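Local coordinates for protein berberine bridge enzyme-like 28 (Arabidopsis thaliana, PDB 5D79) that acts as a secreted FAD-linked oxidoreductase of the berberine bridge enzyme family and is involved in adaptation to salt stress, at residues 200-205 with 240-245; 227-232 with 413-418. One frame throughout, in Å; residues are numbered along the deposited sequence.

Interaction 1 (200-205 with 240-245); sequences DNIIDA and LSWKVK
Ile203 and Lys243 meet across antiparallel strands 202-208 and 238-248, in the sheet of the PCMH-type FAD-binding domain. Ile203 N gives a nearly straight backbone bond to Lys243 O at 2.8 Å. Lys243 N returns one to Asp204 O (2.8 Å) from above the carbonyl plane. Lys245 N reaches Asn201 O at 3.0 Å. At the other end Leu240 and Ser241 both face Leu206, a classic beta bulge.

On the partly exposed side, aliphatic stems do the packing. With chi1 at 51°, CG1 of Ile203 sits between its own N and carbonyl carbon and comes within 3.2 Å of Lys243 O, while CD1 lies against the extended lysine chain and CG2 meets Lys245 CB. A serine in its place would probably leave both lysine stems without this apolar support. Asp204 CB rests 3.6 Å from Lys243 CB. Lysines suit this side: the stems pack beside Ile203 and, for Lys243, Trp146, while the amines lead away from the strand, that of Lys245 to Asn142 O.

On the buried side Ile202 and Trp242 pack against helix 179-184 and Val244 against Phe169, with Ala205 on the same face. Trp242 is fixed by its NE1 bond to Val179 O. Ile202 CG2 touches Trp242 CE3 at 3.8 Å, and Ile202 CD1 lies over the face of the six-membered ring in a CH-pi contact, 4.2 Å from its centroid.

Interaction 2 (227-232 with 413-418); sequences AIRGGG and YETPFP
Pro416 lays its ring against the backbone of Arg229, Gly230 and Gly231. CD approaches Arg229 O at 3.5 Å, CB lies 3.6 Å from Gly231 N, and CG reaches towards Ala227 O. A proline suits this place: its compact ring presents three carbons to a bare backbone, and helix 504-514 adds Leu507 to the same side chain. The price is that Arg229 O is buried with no polar partner in the model.

Arg229 contributes chiefly its carbonyl. Its side chain bends at chi3 (-68°), which helps bring NE to Phe225 O in the helix just before; NH1 passes Thr415 CG2 at 4.3 Å, a loose contact. Thr415 sets CB 3.7 Å from Arg229 O. Because its OG1 stands between the backbone N and carbonyl carbon (chi1 71°), the methyl is directed to the arginine, while the hydroxyl has weak bonds to Asp200 and Arg420.

Gly230 makes this closeness possible, since a beta carbon there would crowd Phe417 N and jam against the carbonyl of Arg229. Gly231 is required by the tight turn of its own chain: a beta carbon would clash with Ala227 O, which accepts a hydrogen bond from Gly231 N at 3.0 Å. The glycine-rich turn after helix 222-227 thus joins the FAD-binding domain, in the FAD-linked oxidoreductase (PCMH-type) fold, to the loop leading from helix 406-409 into strand 425-434 of the seven-stranded antiparallel sheet.

How the interactions relate
Both contacts are buried, but interaction 1 is the regular one: two strands of one sheet joined by backbone bonds, with an apolar side and a partly exposed lysine side. Interaction 2 joins two loops by van der Waals contact alone, and brings together segments 181 residues apart. They meet at the apolar side of the strands, where Ile228 places CD1 3.9 Å from Ala205 CB and its O 3.6 Å from Trp242 CH2. At the other end of 200-205, Asp200 OD1 lies 3.3 Å from Thr415 CG2, next to the salt bridge of Asp200 with Arg420. FAD lies closer to interaction 1, about 6 Å from the Trp242 side chain at nearest atoms.

Interaction 1 (200-205 with 240-245)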
# COMPACT_ATOMS: atom_id res chain seq x y z
N ASP A 200 -6.91 8.83 5.82
CA ASP A 200 -7.28 9.77 6.87
C ASP A 200 -7.48 11.17 6.33
O ASP A 200 -7.89 12.06 7.07
CB ASP A 200 -6.22 9.79 7.97
CG ASP A 200 -6.09 8.46 8.68
OD1 ASP A 200 -7.04 7.64 8.63
OD2 ASP A 200 -5.03 8.22 9.29
N ASN A 201 -7.19 11.35 5.04
CA ASN A 201 -7.17 12.67 4.41
C ASN A 201 -8.00 12.75 3.14
O ASN A 201 -7.66 13.46 2.18
CB ASN A 201 -5.73 13.08 4.14
CG ASN A 201 -4.95 13.32 5.41
OD1 ASN A 201 -4.93 14.43 5.94
ND2 ASN A 201 -4.32 12.27 5.94
N ILE A 202 -9.11 12.03 3.15
CA ILE A 202 -10.02 12.00 2.02
C ILE A 202 -11.40 12.48 2.47
O ILE A 202 -11.93 12.01 3.48
CB ILE A 202 -10.09 10.59 1.44
CG1 ILE A 202 -8.75 10.27 0.76
CG2 ILE A 202 -11.28 10.47 0.48
CD1 ILE A 202 -8.45 8.81 0.60
N ILE A 203 -11.96 13.43 1.74
CA ILE A 203 -13.14 14.13 2.21
C ILE A 203 -14.41 13.90 1.37
O ILE A 203 -15.49 14.33 1.74
CB ILE A 203 -12.86 15.64 2.29
CG1 ILE A 203 -12.29 16.13 0.96
CG2 ILE A 203 -11.89 15.95 3.42
CD1 ILE A 203 -12.16 17.64 0.88
N ASP A 204 -14.26 13.21 0.24
CA ASP A 204 -15.38 12.82 -0.62
C ASP A 204 -14.82 11.81 -1.62
O ASP A 204 -13.61 11.66 -1.73
CB ASP A 204 -16.01 14.02 -1.35
CG ASP A 204 -17.41 13.72 -1.92
OD1 ASP A 204 -17.73 12.55 -2.20
OD2 ASP A 204 -18.19 14.68 -2.10
N ALA A 205 -15.69 11.11 -2.33
CA ALA A 205 -15.25 10.08 -3.25
C ALA A 205 -16.38 9.70 -4.17
O ALA A 205 -17.54 9.93 -3.85
CB ALA A 205 -14.76 8.85 -2.50
N LEU A 240 -14.16 5.34 -8.23
CA LEU A 240 -13.84 6.06 -9.45
C LEU A 240 -12.89 7.22 -9.19
O LEU A 240 -12.03 7.54 -10.04
CB LEU A 240 -15.12 6.58 -10.10
CG LEU A 240 -16.06 5.53 -10.70
CD1 LEU A 240 -17.26 6.24 -11.31
CD2 LEU A 240 -15.36 4.65 -11.72
N SER A 241 -13.03 7.85 -8.03
CA SER A 241 -12.28 9.06 -7.75
C SER A 241 -12.18 9.35 -6.25
O SER A 241 -13.06 8.96 -5.48
CB SER A 241 -12.93 10.24 -8.48
OG SER A 241 -12.02 11.30 -8.63
N TRP A 242 -11.09 10.01 -5.84
CA TRP A 242 -10.93 10.47 -4.46
C TRP A 242 -11.00 11.99 -4.44
O TRP A 242 -10.45 12.64 -5.34
CB TRP A 242 -9.59 10.05 -3.84
CG TRP A 242 -9.29 8.60 -3.77
CD1 TRP A 242 -8.30 7.94 -4.44
CD2 TRP A 242 -9.94 7.62 -2.96
NE1 TRP A 242 -8.31 6.60 -4.12
CE2 TRP A 242 -9.30 6.38 -3.20
CE3 TRP A 242 -11.01 7.66 -2.06
CZ2 TRP A 242 -9.69 5.20 -2.57
CZ3 TRP A 242 -11.40 6.48 -1.43
CH2 TRP A 242 -10.74 5.26 -1.70
N LYS A 243 -11.64 12.56 -3.43
CA LYS A 243 -11.47 13.99 -3.17
C LYS A 243 -10.53 14.15 -1.99
O LYS A 243 -10.89 13.85 -0.86
CB LYS A 243 -12.80 14.71 -2.90
CG LYS A 243 -12.64 16.24 -2.93
CD LYS A 243 -13.96 16.97 -2.83
CE LYS A 243 -13.73 18.47 -2.75
NZ LYS A 243 -14.97 19.25 -3.07
N VAL A 244 -9.31 14.59 -2.28
CA VAL A 244 -8.27 14.69 -1.27
C VAL A 244 -8.25 16.05 -0.56
O VAL A 244 -8.69 17.07 -1.10
CB VAL A 244 -6.86 14.41 -1.87
CG1 VAL A 244 -6.80 13.02 -2.47
CG2 VAL A 244 -6.48 15.46 -2.91
N LYS A 245 -7.76 16.03 0.67
CA LYS A 245 -7.47 17.25 1.40
C LYS A 245 -5.95 17.44 1.40
O LYS A 245 -5.21 16.60 1.90
CB LYS A 245 -8.02 17.17 2.83
CG LYS A 245 -8.00 18.48 3.57
CD LYS A 245 -8.81 19.52 2.82
CE LYS A 245 -8.35 20.92 3.15
NZ LYS A 245 -9.18 21.92 2.46

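Interaction 2 (227-232 with 413-418)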
# COMPACT_ATOMS: atom_id res chain seq x y z
N ALA A 227 -15.98 2.66 4.96
CA ALA A 227 -15.45 1.36 4.56
C ALA A 227 -14.41 1.46 3.45
O ALA A 227 -13.42 0.73 3.45
CB ALA A 227 -16.58 0.44 4.14
N ILE A 228 -14.63 2.37 2.50
CA ILE A 228 -13.72 2.48 1.36
C ILE A 228 -12.39 3.14 1.75
O ILE A 228 -11.42 3.05 1.01
CB ILE A 228 -14.35 3.28 0.18
CG1 ILE A 228 -14.77 4.68 0.61
CG2 ILE A 228 -15.54 2.53 -0.38
CD1 ILE A 228 -15.29 5.53 -0.53
N ARG A 229 -12.34 3.78 2.92
CA ARG A 229 -11.13 4.47 3.34
C ARG A 229 -10.27 3.64 4.29
O ARG A 229 -9.92 4.10 5.39
CB ARG A 229 -11.47 5.81 4.00
CG ARG A 229 -11.99 6.85 3.02
CD ARG A 229 -12.34 8.14 3.77
NE ARG A 229 -13.49 7.95 4.65
CZ ARG A 229 -13.60 8.47 5.86
NH1 ARG A 229 -12.64 9.22 6.36
NH2 ARG A 229 -14.69 8.23 6.58
N GLY A 230 -9.92 2.42 3.86
CA GLY A 230 -9.02 1.55 4.59
C GLY A 230 -9.44 0.09 4.57
O GLY A 230 -8.63 -0.80 4.84
N GLY A 231 -10.71 -0.15 4.23
CA GLY A 231 -11.29 -1.48 4.34
C GLY A 231 -10.94 -2.43 3.21
O GLY A 231 -11.36 -3.59 3.20
N GLY A 232 -10.14 -1.93 2.28
CA GLY A 232 -9.83 -2.67 1.07
C GLY A 232 -10.97 -2.51 0.08
O GLY A 232 -12.03 -3.10 0.25
N TYR A 413 -11.43 3.27 15.85
CA TYR A 413 -12.74 3.29 15.20
C TYR A 413 -12.89 4.31 14.07
O TYR A 413 -13.83 4.23 13.29
CB TYR A 413 -13.83 3.54 16.25
CG TYR A 413 -14.04 5.02 16.57
CD1 TYR A 413 -13.29 5.65 17.56
CD2 TYR A 413 -14.98 5.78 15.87
CE1 TYR A 413 -13.47 7.00 17.83
CE2 TYR A 413 -15.15 7.13 16.13
CZ TYR A 413 -14.40 7.72 17.11
OH TYR A 413 -14.58 9.06 17.37
N GLU A 414 -11.99 5.28 13.99
CA GLU A 414 -12.18 6.41 13.09
C GLU A 414 -12.18 6.05 11.61
O GLU A 414 -12.97 6.57 10.84
CB GLU A 414 -11.12 7.48 13.35
CG GLU A 414 -11.32 8.18 14.69
CD GLU A 414 -10.37 9.33 14.91
OE1 GLU A 414 -9.75 9.40 15.99
OE2 GLU A 414 -10.24 10.16 13.98
N THR A 415 -11.26 5.18 11.20
CA THR A 415 -11.25 4.63 9.85
C THR A 415 -11.01 3.13 10.00
O THR A 415 -10.57 2.69 11.06
CB THR A 415 -10.18 5.27 8.94
OG1 THR A 415 -8.87 4.84 9.35
CG2 THR A 415 -10.24 6.80 8.98
N PRO A 416 -11.32 2.34 8.97
CA PRO A 416 -11.15 0.89 9.12
C PRO A 416 -9.75 0.43 9.56
O PRO A 416 -9.66 -0.55 10.30
CB PRO A 416 -11.49 0.36 7.72
CG PRO A 416 -12.52 1.33 7.22
CD PRO A 416 -12.06 2.68 7.74
N PHE A 417 -8.69 1.13 9.13
CA PHE A 417 -7.33 0.85 9.60
C PHE A 417 -7.28 0.92 11.14
O PHE A 417 -7.55 1.97 11.73
CB PHE A 417 -6.34 1.83 8.97
CG PHE A 417 -4.91 1.60 9.38
CD1 PHE A 417 -4.42 2.15 10.56
CD2 PHE A 417 -4.07 0.84 8.59
CE1 PHE A 417 -3.11 1.93 10.95
CE2 PHE A 417 -2.76 0.62 8.97
CZ PHE A 417 -2.28 1.17 10.16
N PRO A 418 -6.95 -0.20 11.79
CA PRO A 418 -7.13 -0.29 13.24
C PRO A 418 -5.89 0.01 14.08
O PRO A 418 -6.00 0.17 15.30
CB PRO A 418 -7.53 -1.75 13.43
CG PRO A 418 -6.66 -2.45 12.44
CD PRO A 418 -6.67 -1.53 11.22